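Local coordinates for DUF5063 domain-containing protein (Bacteroides fragilis, PDB 3NRH), which is of unknown function but adopts a predominantly alpha-helical fold assigned to the DUF5063 family, at residues V17-E28 with L116-I127; L56-P67 with T137-Q146. All blocks are in the same frame, centred on the assembly; numbering follows the deposited sequence.

Contact 1: residues V17-E28 with L116-I127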
loop_
_atom_site.group_PDB
_atom_site.type_symbol
_atom_site.label_atom_id
_atom_site.label_comp_id
_atom_site.label_asym_id
_atom_site.label_seq_id
_atom_site.Cartn_x
_atom_site.Cartn_y
_atom_site.Cartn_z
ATOM N N VAL A 17 2.490 -12.030 -11.119
ATOM C CA VAL A 17 1.590 -13.165 -11.296
ATOM C C VAL A 17 1.379 -13.878 -9.963
ATOM O O VAL A 17 0.250 -14.224 -9.612
ATOM C CB VAL A 17 2.136 -14.163 -12.352
ATOM C CG1 VAL A 17 1.328 -15.455 -12.329
ATOM C CG2 VAL A 17 2.055 -13.535 -13.750
ATOM N N THR A 18 2.461 -14.076 -9.212
ATOM C CA THR A 18 2.374 -14.743 -7.918
ATOM C C THR A 18 1.450 -14.028 -6.928
ATOM O O THR A 18 0.578 -14.655 -6.325
ATOM C CB THR A 18 3.769 -14.900 -7.294
ATOM O OG1 THR A 18 4.583 -15.683 -8.174
ATOM C CG2 THR A 18 3.680 -15.598 -5.937
ATOM N N VAL A 19 1.620 -12.721 -6.751
ATOM C CA VAL A 19 0.755 -12.013 -5.810
ATOM C C VAL A 19 -0.668 -11.896 -6.357
ATOM O O VAL A 19 -1.633 -11.927 -5.595
ATOM C CB VAL A 19 1.302 -10.602 -5.468
ATOM C CG1 VAL A 19 1.389 -9.753 -6.718
ATOM C CG2 VAL A 19 0.411 -9.942 -4.409
ATOM N N ALA A 20 -0.795 -11.763 -7.676
ATOM C CA ALA A 20 -2.113 -11.658 -8.299
ATOM C C ALA A 20 -2.918 -12.933 -8.017
ATOM O O ALA A 20 -4.102 -12.875 -7.682
ATOM C CB ALA A 20 -1.969 -11.444 -9.805
ATOM N N ALA A 21 -2.268 -14.085 -8.148
ATOM C CA ALA A 21 -2.935 -15.358 -7.895
ATOM C C ALA A 21 -3.290 -15.486 -6.414
ATOM O O ALA A 21 -4.369 -15.975 -6.065
ATOM C CB ALA A 21 -2.033 -16.523 -8.330
ATOM N N GLU A 22 -2.383 -15.056 -5.543
ATOM C CA GLU A 22 -2.637 -15.121 -4.106
ATOM C C GLU A 22 -3.830 -14.236 -3.761
ATOM O O GLU A 22 -4.661 -14.596 -2.926
ATOM C CB GLU A 22 -1.403 -14.657 -3.322
ATOM C CG GLU A 22 -0.156 -15.499 -3.581
ATOM C CD GLU A 22 -0.079 -16.739 -2.716
ATOM O OE1 GLU A 22 -1.083 -17.478 -2.627
ATOM O OE2 GLU A 22 0.997 -16.980 -2.125
ATOM N N PHE A 23 -3.907 -13.074 -4.406
ATOM C CA PHE A 23 -5.004 -12.131 -4.183
ATOM C C PHE A 23 -6.339 -12.745 -4.623
ATOM O O PHE A 23 -7.314 -12.744 -3.871
ATOM C CB PHE A 23 -4.745 -10.837 -4.974
ATOM C CG PHE A 23 -5.919 -9.888 -5.002
ATOM C CD1 PHE A 23 -6.273 -9.160 -3.867
ATOM C CD2 PHE A 23 -6.656 -9.710 -6.172
ATOM C CE1 PHE A 23 -7.349 -8.261 -3.898
ATOM C CE2 PHE A 23 -7.733 -8.815 -6.215
ATOM C CZ PHE A 23 -8.077 -8.089 -5.075
ATOM N N CYS A 24 -6.384 -13.270 -5.843
ATOM C CA CYS A 24 -7.619 -13.870 -6.335
ATOM C C CYS A 24 -8.032 -15.065 -5.481
ATOM O O CYS A 24 -9.207 -15.222 -5.161
ATOM C CB CYS A 24 -7.466 -14.289 -7.798
ATOM S SG CYS A 24 -7.341 -12.886 -8.935
ATOM N N ALA A 25 -7.066 -15.893 -5.100
ATOM C CA ALA A 25 -7.363 -17.067 -4.281
ATOM C C ALA A 25 -7.909 -16.665 -2.915
ATOM O O ALA A 25 -8.832 -17.296 -2.394
ATOM C CB ALA A 25 -6.109 -17.926 -4.117
ATOM N N PHE A 26 -7.334 -15.616 -2.332
ATOM C CA PHE A 26 -7.779 -15.141 -1.028
ATOM C C PHE A 26 -9.245 -14.715 -1.053
ATOM O O PHE A 26 -10.030 -15.117 -0.196
ATOM C CB PHE A 26 -6.928 -13.954 -0.572
ATOM C CG PHE A 26 -7.292 -13.445 0.794
ATOM C CD1 PHE A 26 -7.027 -14.209 1.924
ATOM C CD2 PHE A 26 -7.932 -12.219 0.949
ATOM C CE1 PHE A 26 -7.393 -13.762 3.192
ATOM C CE2 PHE A 26 -8.304 -11.763 2.215
ATOM C CZ PHE A 26 -8.035 -12.535 3.334
ATOM N N LEU A 27 -9.612 -13.892 -2.031
ATOM C CA LEU A 27 -10.989 -13.425 -2.138
ATOM C C LEU A 27 -11.943 -14.571 -2.448
ATOM O O LEU A 27 -13.074 -14.596 -1.964
ATOM C CB LEU A 27 -11.112 -12.356 -3.224
ATOM C CG LEU A 27 -10.329 -11.062 -3.009
ATOM C CD1 LEU A 27 -10.708 -10.070 -4.110
ATOM C CD2 LEU A 27 -10.633 -10.485 -1.626
ATOM N N GLU A 28 -11.480 -15.523 -3.251
ATOM C CA GLU A 28 -12.306 -16.667 -3.616
ATOM C C GLU A 28 -12.596 -17.585 -2.427
ATOM O O GLU A 28 -13.578 -18.321 -2.431
ATOM C CB GLU A 28 -11.624 -17.454 -4.738
ATOM C CG GLU A 28 -11.661 -16.734 -6.090
ATOM C CD GLU A 28 -10.616 -17.247 -7.065
ATOM O OE1 GLU A 28 -9.871 -18.190 -6.719
ATOM O OE2 GLU A 28 -10.538 -16.700 -8.188
ATOM N N LEU A 116 -13.246 -4.314 -4.183
ATOM C CA LEU A 116 -12.493 -5.558 -4.277
ATOM C C LEU A 116 -12.940 -6.409 -5.459
ATOM O O LEU A 116 -12.107 -6.964 -6.173
ATOM C CB LEU A 116 -12.605 -6.356 -2.973
ATOM C CG LEU A 116 -11.935 -5.697 -1.764
ATOM C CD1 LEU A 116 -12.210 -6.520 -0.505
ATOM C CD2 LEU A 116 -10.437 -5.576 -2.011
ATOM N N ALA A 117 -14.250 -6.508 -5.675
ATOM C CA ALA A 117 -14.760 -7.291 -6.794
ATOM C C ALA A 117 -14.311 -6.663 -8.116
ATOM O O ALA A 117 -13.984 -7.373 -9.068
ATOM C CB ALA A 117 -16.288 -7.380 -6.726
ATOM N N ASP A 118 -14.283 -5.331 -8.172
ATOM C CA ASP A 118 -13.845 -4.638 -9.383
ATOM C C ASP A 118 -12.375 -4.927 -9.677
ATOM O O ASP A 118 -12.008 -5.204 -10.817
ATOM C CB ASP A 118 -14.039 -3.120 -9.255
ATOM C CG ASP A 118 -15.487 -2.698 -9.401
ATOM O OD1 ASP A 118 -16.326 -3.539 -9.791
ATOM O OD2 ASP A 118 -15.788 -1.515 -9.134
ATOM N N ILE A 119 -11.531 -4.854 -8.649
ATOM C CA ILE A 119 -10.101 -5.121 -8.823
ATOM C C ILE A 119 -9.943 -6.576 -9.264
ATOM O O ILE A 119 -9.180 -6.883 -10.183
ATOM C CB ILE A 119 -9.337 -4.878 -7.500
ATOM C CG1 ILE A 119 -9.458 -3.401 -7.104
ATOM C CG2 ILE A 119 -7.873 -5.283 -7.645
ATOM C CD1 ILE A 119 -8.933 -3.103 -5.707
ATOM N N TYR A 120 -10.690 -7.460 -8.612
ATOM C CA TYR A 120 -10.673 -8.889 -8.919
ATOM C C TYR A 120 -10.979 -9.137 -10.399
ATOM O O TYR A 120 -10.348 -9.980 -11.036
ATOM C CB TYR A 120 -11.705 -9.613 -8.043
ATOM C CG TYR A 120 -11.871 -11.091 -8.333
ATOM C CD1 TYR A 120 -11.046 -12.043 -7.727
ATOM C CD2 TYR A 120 -12.865 -11.538 -9.201
ATOM C CE1 TYR A 120 -11.212 -13.411 -7.985
ATOM C CE2 TYR A 120 -13.040 -12.897 -9.464
ATOM C CZ TYR A 120 -12.211 -13.828 -8.855
ATOM O OH TYR A 120 -12.375 -15.170 -9.134
ATOM N N GLN A 121 -11.947 -8.410 -10.951
ATOM C CA GLN A 121 -12.287 -8.598 -12.353
ATOM C C GLN A 121 -11.059 -8.421 -13.240
ATOM O O GLN A 121 -10.812 -9.227 -14.135
ATOM C CB GLN A 121 -13.381 -7.622 -12.784
ATOM C CG GLN A 121 -13.964 -7.928 -14.158
ATOM C CD GLN A 121 -15.082 -6.978 -14.537
ATOM O OE1 GLN A 121 -15.957 -6.680 -13.725
ATOM N NE2 GLN A 121 -15.067 -6.506 -15.779
ATOM N N ASP A 122 -10.287 -7.369 -13.008
ATOM C CA ASP A 122 -9.097 -7.155 -13.829
ATOM C C ASP A 122 -7.983 -8.154 -13.542
ATOM O O ASP A 122 -7.368 -8.683 -14.465
ATOM C CB ASP A 122 -8.563 -5.735 -13.655
ATOM C CG ASP A 122 -9.005 -4.809 -14.777
ATOM O OD1 ASP A 122 -8.713 -5.113 -15.959
ATOM O OD2 ASP A 122 -9.641 -3.780 -14.482
ATOM N N ILE A 123 -7.729 -8.427 -12.268
ATOM C CA ILE A 123 -6.657 -9.358 -11.911
ATOM C C ILE A 123 -6.963 -10.801 -12.324
ATOM O O ILE A 123 -6.113 -11.479 -12.902
ATOM C CB ILE A 123 -6.368 -9.322 -10.395
ATOM C CG1 ILE A 123 -6.106 -7.877 -9.951
ATOM C CG2 ILE A 123 -5.147 -10.195 -10.073
ATOM C CD1 ILE A 123 -4.945 -7.213 -10.668
ATOM N N LYS A 124 -8.177 -11.263 -12.033
ATOM C CA LYS A 124 -8.573 -12.633 -12.368
ATOM C C LYS A 124 -8.559 -12.900 -13.875
ATOM O O LYS A 124 -8.117 -13.962 -14.320
ATOM C CB LYS A 124 -9.967 -12.930 -11.811
ATOM C CG LYS A 124 -10.472 -14.352 -12.070
ATOM C CD LYS A 124 -9.624 -15.401 -11.359
ATOM C CE LYS A 124 -10.208 -16.801 -11.540
ATOM N NZ LYS A 124 -9.455 -17.830 -10.756
ATOM N N ASP A 125 -9.048 -11.945 -14.662
ATOM C CA ASP A 125 -9.064 -12.124 -16.113
ATOM C C ASP A 125 -7.641 -12.295 -16.629
ATOM O O ASP A 125 -7.380 -13.109 -17.520
ATOM C CB ASP A 125 -9.726 -10.928 -16.809
ATOM C CG ASP A 125 -11.243 -10.975 -16.740
ATOM O OD1 ASP A 125 -11.796 -12.021 -16.336
ATOM O OD2 ASP A 125 -11.887 -9.967 -17.104
ATOM N N PHE A 126 -6.722 -11.528 -16.049
ATOM C CA PHE A 126 -5.324 -11.591 -16.437
ATOM C C PHE A 126 -4.649 -12.934 -16.110
ATOM O O PHE A 126 -4.085 -13.577 -16.994
ATOM C CB PHE A 126 -4.541 -10.462 -15.761
ATOM C CG PHE A 126 -3.055 -10.664 -15.787
ATOM C CD1 PHE A 126 -2.368 -10.733 -16.996
ATOM C CD2 PHE A 126 -2.346 -10.834 -14.603
ATOM C CE1 PHE A 126 -0.992 -10.972 -17.023
ATOM C CE2 PHE A 126 -0.971 -11.073 -14.618
ATOM C CZ PHE A 126 -0.295 -11.143 -15.833
ATOM N N ILE A 127 -4.702 -13.360 -14.851
ATOM C CA ILE A 127 -4.033 -14.607 -14.480
ATOM C C ILE A 127 -4.634 -15.860 -15.105
ATOM O O ILE A 127 -3.921 -16.841 -15.335
ATOM C CB ILE A 127 -3.948 -14.793 -12.950
ATOM C CG1 ILE A 127 -5.346 -14.851 -12.337
ATOM C CG2 ILE A 127 -3.106 -13.667 -12.348
ATOM C CD1 ILE A 127 -5.338 -15.167 -10.848
#

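Contact 2: residues L56-P67 with T137-Q146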
loop_
_atom_site.group_PDB
_atom_site.type_symbol
_atom_site.label_atom_id
_atom_site.label_comp_id
_atom_site.label_asym_id
_atom_site.label_seq_id
_atom_site.Cartn_x
_atom_site.Cartn_y
_atom_site.Cartn_z
ATOM N N LEU A 56 5.975 -3.399 -12.862
ATOM C CA LEU A 56 5.858 -4.099 -14.133
ATOM C C LEU A 56 6.571 -3.351 -15.248
ATOM O O LEU A 56 6.694 -2.129 -15.207
ATOM C CB LEU A 56 4.386 -4.274 -14.505
ATOM C CG LEU A 56 3.619 -5.305 -13.671
ATOM C CD1 LEU A 56 2.148 -5.293 -14.050
ATOM C CD2 LEU A 56 4.220 -6.684 -13.899
ATOM N N PRO A 57 7.078 -4.084 -16.249
ATOM C CA PRO A 57 7.772 -3.438 -17.366
ATOM C C PRO A 57 6.744 -2.904 -18.358
ATOM O O PRO A 57 5.566 -3.255 -18.291
ATOM C CB PRO A 57 8.611 -4.571 -17.945
ATOM C CG PRO A 57 7.732 -5.761 -17.741
ATOM C CD PRO A 57 7.213 -5.551 -16.324
ATOM N N LYS A 58 7.190 -2.051 -19.273
ATOM C CA LYS A 58 6.305 -1.475 -20.277
ATOM C C LYS A 58 5.840 -2.548 -21.258
ATOM O O LYS A 58 6.653 -3.265 -21.840
ATOM C CB LYS A 58 7.031 -0.354 -21.026
ATOM C CG LYS A 58 7.356 0.850 -20.152
ATOM C CD LYS A 58 8.350 1.795 -20.817
ATOM C CE LYS A 58 9.739 1.175 -20.889
ATOM N NZ LYS A 58 10.747 2.132 -21.424
ATOM N N CYS A 59 4.527 -2.651 -21.430
ATOM C CA CYS A 59 3.947 -3.640 -22.333
ATOM C C CYS A 59 3.220 -2.978 -23.499
ATOM O O CYS A 59 2.618 -1.916 -23.349
ATOM C CB CYS A 59 2.973 -4.539 -21.568
ATOM S SG CYS A 59 3.719 -5.414 -20.178
ATOM N N GLU A 60 3.280 -3.615 -24.663
ATOM C CA GLU A 60 2.625 -3.094 -25.856
ATOM C C GLU A 60 1.602 -4.097 -26.383
ATOM O O GLU A 60 1.826 -5.300 -26.339
ATOM C CB GLU A 60 3.661 -2.814 -26.947
ATOM C CG GLU A 60 4.439 -4.049 -27.387
ATOM C CD GLU A 60 5.349 -3.783 -28.571
ATOM O OE1 GLU A 60 6.203 -2.873 -28.481
ATOM O OE2 GLU A 60 5.212 -4.489 -29.594
HETATM N N MSE A 61 0.480 -3.593 -26.880
HETATM C CA MSE A 61 -0.568 -4.441 -27.437
HETATM C C MSE A 61 -0.100 -5.033 -28.770
HETATM O O MSE A 61 0.483 -4.326 -29.587
HETATM C CB MSE A 61 -1.826 -3.607 -27.693
HETATM C CG MSE A 61 -2.660 -3.305 -26.448
HETATM SE SE MSE A 61 -3.211 -4.931 -25.576
HETATM C CE MSE A 61 -3.891 -5.910 -27.093
ATOM N N ILE A 62 -0.307 -6.334 -28.973
ATOM C CA ILE A 62 0.039 -6.993 -30.242
ATOM C C ILE A 62 -1.275 -6.995 -31.014
ATOM O O ILE A 62 -1.323 -6.775 -32.216
ATOM C CB ILE A 62 0.450 -8.471 -30.043
ATOM C CG1 ILE A 62 1.717 -8.563 -29.191
ATOM C CG2 ILE A 62 0.529 -9.194 -31.390
ATOM C CD1 ILE A 62 2.818 -7.645 -29.558
ATOM N N GLY A 63 -2.353 -7.238 -30.284
ATOM C CA GLY A 63 -3.661 -7.282 -30.890
ATOM C C GLY A 63 -3.922 -8.687 -31.375
ATOM O O GLY A 63 -3.652 -9.667 -30.664
ATOM N N ASP A 64 -4.406 -8.782 -32.607
ATOM C CA ASP A 64 -4.768 -10.054 -33.195
ATOM C C ASP A 64 -5.958 -10.484 -32.386
ATOM O O ASP A 64 -6.916 -9.751 -32.195
ATOM C CB ASP A 64 -3.680 -11.116 -33.021
ATOM C CG ASP A 64 -2.881 -11.356 -34.274
ATOM O OD1 ASP A 64 -1.814 -10.726 -34.392
ATOM O OD2 ASP A 64 -3.300 -12.173 -35.128
ATOM N N GLU A 65 -5.814 -11.680 -31.846
ATOM C CA GLU A 65 -6.805 -12.392 -31.047
ATOM C C GLU A 65 -7.030 -11.834 -29.644
ATOM O O GLU A 65 -6.089 -11.582 -28.896
ATOM C CB GLU A 65 -6.329 -13.822 -30.923
ATOM C CG GLU A 65 -7.266 -14.806 -30.332
ATOM C CD GLU A 65 -6.564 -16.122 -30.145
ATOM O OE1 GLU A 65 -5.749 -16.462 -31.030
ATOM O OE2 GLU A 65 -6.804 -16.817 -29.133
ATOM N N SER A 66 -8.296 -11.663 -29.291
ATOM C CA SER A 66 -8.688 -11.159 -27.975
ATOM C C SER A 66 -8.454 -12.247 -26.933
ATOM O O SER A 66 -8.757 -13.416 -27.164
ATOM C CB SER A 66 -10.177 -10.772 -27.976
ATOM O OG SER A 66 -10.443 -9.775 -28.944
ATOM N N PRO A 67 -7.889 -11.877 -25.777
ATOM C CA PRO A 67 -7.633 -12.859 -24.718
ATOM C C PRO A 67 -8.968 -13.359 -24.172
ATOM O O PRO A 67 -9.955 -12.622 -24.177
ATOM C CB PRO A 67 -6.864 -12.050 -23.673
ATOM C CG PRO A 67 -6.216 -10.960 -24.479
ATOM C CD PRO A 67 -7.306 -10.568 -25.441
ATOM N N THR A 137 -1.710 -13.893 -26.306
ATOM C CA THR A 137 -2.738 -13.444 -25.379
ATOM C C THR A 137 -2.193 -13.274 -23.967
ATOM O O THR A 137 -2.772 -12.549 -23.165
ATOM C CB THR A 137 -3.959 -14.399 -25.373
ATOM O OG1 THR A 137 -3.523 -15.748 -25.174
ATOM C CG2 THR A 137 -4.710 -14.303 -26.698
HETATM N N MSE A 138 -1.083 -13.943 -23.661
HETATM C CA MSE A 138 -0.467 -13.794 -22.350
HETATM C C MSE A 138 0.069 -12.367 -22.317
HETATM O O MSE A 138 -0.054 -11.656 -21.315
HETATM C CB MSE A 138 0.693 -14.782 -22.171
HETATM C CG MSE A 138 0.270 -16.227 -21.935
HETATM SE SE MSE A 138 1.797 -17.431 -21.852
HETATM C CE MSE A 138 2.445 -16.965 -20.101
ATOM N N ASN A 139 0.654 -11.946 -23.433
ATOM C CA ASN A 139 1.207 -10.603 -23.532
ATOM C C ASN A 139 0.121 -9.538 -23.525
ATOM O O ASN A 139 0.225 -8.540 -22.808
ATOM C CB ASN A 139 2.050 -10.466 -24.801
ATOM C CG ASN A 139 2.541 -9.049 -25.016
ATOM O OD1 ASN A 139 1.818 -8.202 -25.537
ATOM N ND2 ASN A 139 3.767 -8.782 -24.597
ATOM N N ASP A 140 -0.921 -9.749 -24.323
ATOM C CA ASP A 140 -2.011 -8.785 -24.399
ATOM C C ASP A 140 -2.807 -8.673 -23.109
ATOM O O ASP A 140 -3.208 -7.574 -22.727
ATOM C CB ASP A 140 -2.927 -9.119 -25.579
ATOM C CG ASP A 140 -2.317 -8.708 -26.910
ATOM O OD1 ASP A 140 -1.117 -8.355 -26.916
ATOM O OD2 ASP A 140 -3.025 -8.734 -27.940
ATOM N N SER A 141 -3.031 -9.793 -22.423
ATOM C CA SER A 141 -3.775 -9.742 -21.164
ATOM C C SER A 141 -2.968 -8.938 -20.146
ATOM O O SER A 141 -3.529 -8.200 -19.336
ATOM C CB SER A 141 -4.063 -11.157 -20.630
ATOM O OG SER A 141 -2.876 -11.879 -20.333
ATOM N N LEU A 142 -1.645 -9.075 -20.199
ATOM C CA LEU A 142 -0.766 -8.336 -19.293
ATOM C C LEU A 142 -0.852 -6.843 -19.605
ATOM O O LEU A 142 -1.023 -6.015 -18.709
ATOM C CB LEU A 142 0.683 -8.800 -19.452
ATOM C CG LEU A 142 1.711 -7.998 -18.652
ATOM C CD1 LEU A 142 1.427 -8.162 -17.170
ATOM C CD2 LEU A 142 3.124 -8.469 -18.985
ATOM N N ALA A 143 -0.731 -6.503 -20.885
ATOM C CA ALA A 143 -0.802 -5.109 -21.315
ATOM C C ALA A 143 -2.116 -4.464 -20.875
ATOM O O ALA A 143 -2.128 -3.336 -20.392
ATOM C CB ALA A 143 -0.656 -5.018 -22.837
ATOM N N ILE A 144 -3.222 -5.179 -21.053
ATOM C CA ILE A 144 -4.530 -4.663 -20.659
ATOM C C ILE A 144 -4.599 -4.437 -19.150
ATOM O O ILE A 144 -5.051 -3.390 -18.690
ATOM C CB ILE A 144 -5.655 -5.633 -21.070
ATOM C CG1 ILE A 144 -5.796 -5.638 -22.592
ATOM C CG2 ILE A 144 -6.976 -5.224 -20.416
ATOM C CD1 ILE A 144 -6.794 -6.642 -23.111
ATOM N N CYS A 145 -4.151 -5.425 -18.384
ATOM C CA CYS A 145 -4.163 -5.319 -16.934
ATOM C C CYS A 145 -3.319 -4.133 -16.473
ATOM O O CYS A 145 -3.729 -3.374 -15.595
ATOM C CB CYS A 145 -3.638 -6.609 -16.314
ATOM S SG CYS A 145 -3.787 -6.672 -14.517
ATOM N N GLN A 146 -2.138 -3.974 -17.063
ATOM C CA GLN A 146 -1.265 -2.863 -16.701
ATOM C C GLN A 146 -1.890 -1.517 -17.063
ATOM O O GLN A 146 -1.783 -0.548 -16.308
ATOM C CB GLN A 146 0.087 -2.995 -17.399
ATOM C CG GLN A 146 0.985 -1.790 -17.199
ATOM C CD GLN A 146 2.310 -1.927 -17.911
ATOM O OE1 GLN A 146 2.365 -1.998 -19.141
ATOM N NE2 GLN A 146 3.392 -1.969 -17.142
#

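Contact 1: residues V17-E28 with L116-I127
Tyr120 and Lys124 on one helix both reach Glu28 on the other. Helices 11-28 and 112-131 pack by knobs-into-holes in the interior of this helical domain. The axes of the two segments come within 9.5 Å and run at 125° to each other. Cys24 is a knob among Tyr120, Ile123, Lys124 and Ile127. Its SG lies 4.7 Å from the centroid of the Tyr120 ring, in an oblique sulfur-aromatic contact. Phe23 is the next knob, among Leu116, Ile119, Tyr120 and Ile123. Its ring turns an edge to the backbone of Leu116 and Tyr120, while CG of Leu27 lies over one face, offset toward the rim. Conversely, Ile127 enters between Val17, Ala20, Ala21 and Cys24. Its CG1 sits between the backbone N and the carbonyl carbon (chi1 61°), and from there CD1 comes 3.6 Å from Cys24 SG. Packing is tight where Ala20 CB meets Ile123 CG2 at 3.4 Å. Trp153 of helix 135-169 packs on Ile119 and Ile123. Toward the exposed Glu28, CB of Lys124 lies over the centre of the Tyr120 ring, and the Glu28 carboxylate stands nearly perpendicular to that ring. Glu28 OE2 forms a salt bridge with Lys124 NZ at 3.0 Å, met on the syn side and somewhat out of the carboxylate plane. It accepts a hydrogen bond from Tyr120 OH at 2.6 Å on its anti lone pair.

Contact 2: residues L56-P67 with T137-Q146
Gln146 NE2 donates to Pro57 O at 2.8 Å, from above the carbonyl plane. Gln146 OE1 accepts from Cys59 N at 3.2 Å, in the plane of its own carbonyl and on a lone pair. The Gln146 side chain is extended, with CG anti to the backbone N (chi1 173°), and reaches the loop backbone.

The loop is an irregular connection between helices 35-54 and 73-87, laid along the start of the long helix 135-169. Further along it, two successive backbone N-H groups grip the carboxylate of Asp140. Ile62 N donates to Asp140 OD1 at 3.0 Å, and the bond is fairly straight at 164°. Gly63 N donates to Asp140 OD2 at 2.9 Å through a more bent bond. Both donors come to the syn sides of their oxygens, somewhat out of the carboxylate plane. Two bonds to two oxygens fix the rotation of the group. Gly63 itself takes a positive phi (88°). Selenomethionine Met61 starts away from the helix but bends at chi2 and chi3. This brings its SE back to 3.7 Å from Ala143 CB.

Between these two clamps Cys59 points at the helix. Its SG presses on Leu142 CD2 at 3.3 Å. Past Gly63, the Pro67 ring packs against Thr137 and crosses Asp140 at about a right angle, with Pro67 CG 3.9 Å from Asp140 CB. Val13 of helix 11-28 also touches Pro57 and Leu142.

All four hydrogen bonds join a helix side chain to loop backbone. They fasten the loop at two points, 57-59 and 62-63. The two N-H donors would be expected to stabilise the negative charge of Asp140. Gly63 O, an acceptor 2.9 Å from Asp140 OD2 and not bonded to it, probably offsets part of that.

Overall arrangement
Contact 1 and contact 2 have centres about 17 Å apart, and they meet through helices 112-131 and 135-169, which follow each other in the chain. Phe126 makes the main junction. It packs on Val17 in contact 1, and its CE1 lies 3.5 Å from Leu142 CA of contact 2. Ile123 CD1 adds a looser touch to Cys145 SG at 4.1 Å. The segments alternate along the chain, so the two contacts are interlaced. The centre of contact 1 lies about 5 Å from the centre of the chain, that of contact 2 about 18 Å. Contact 1 is buried and contact 2 only partly so. One joins two helices; the other lays a loop on a helix.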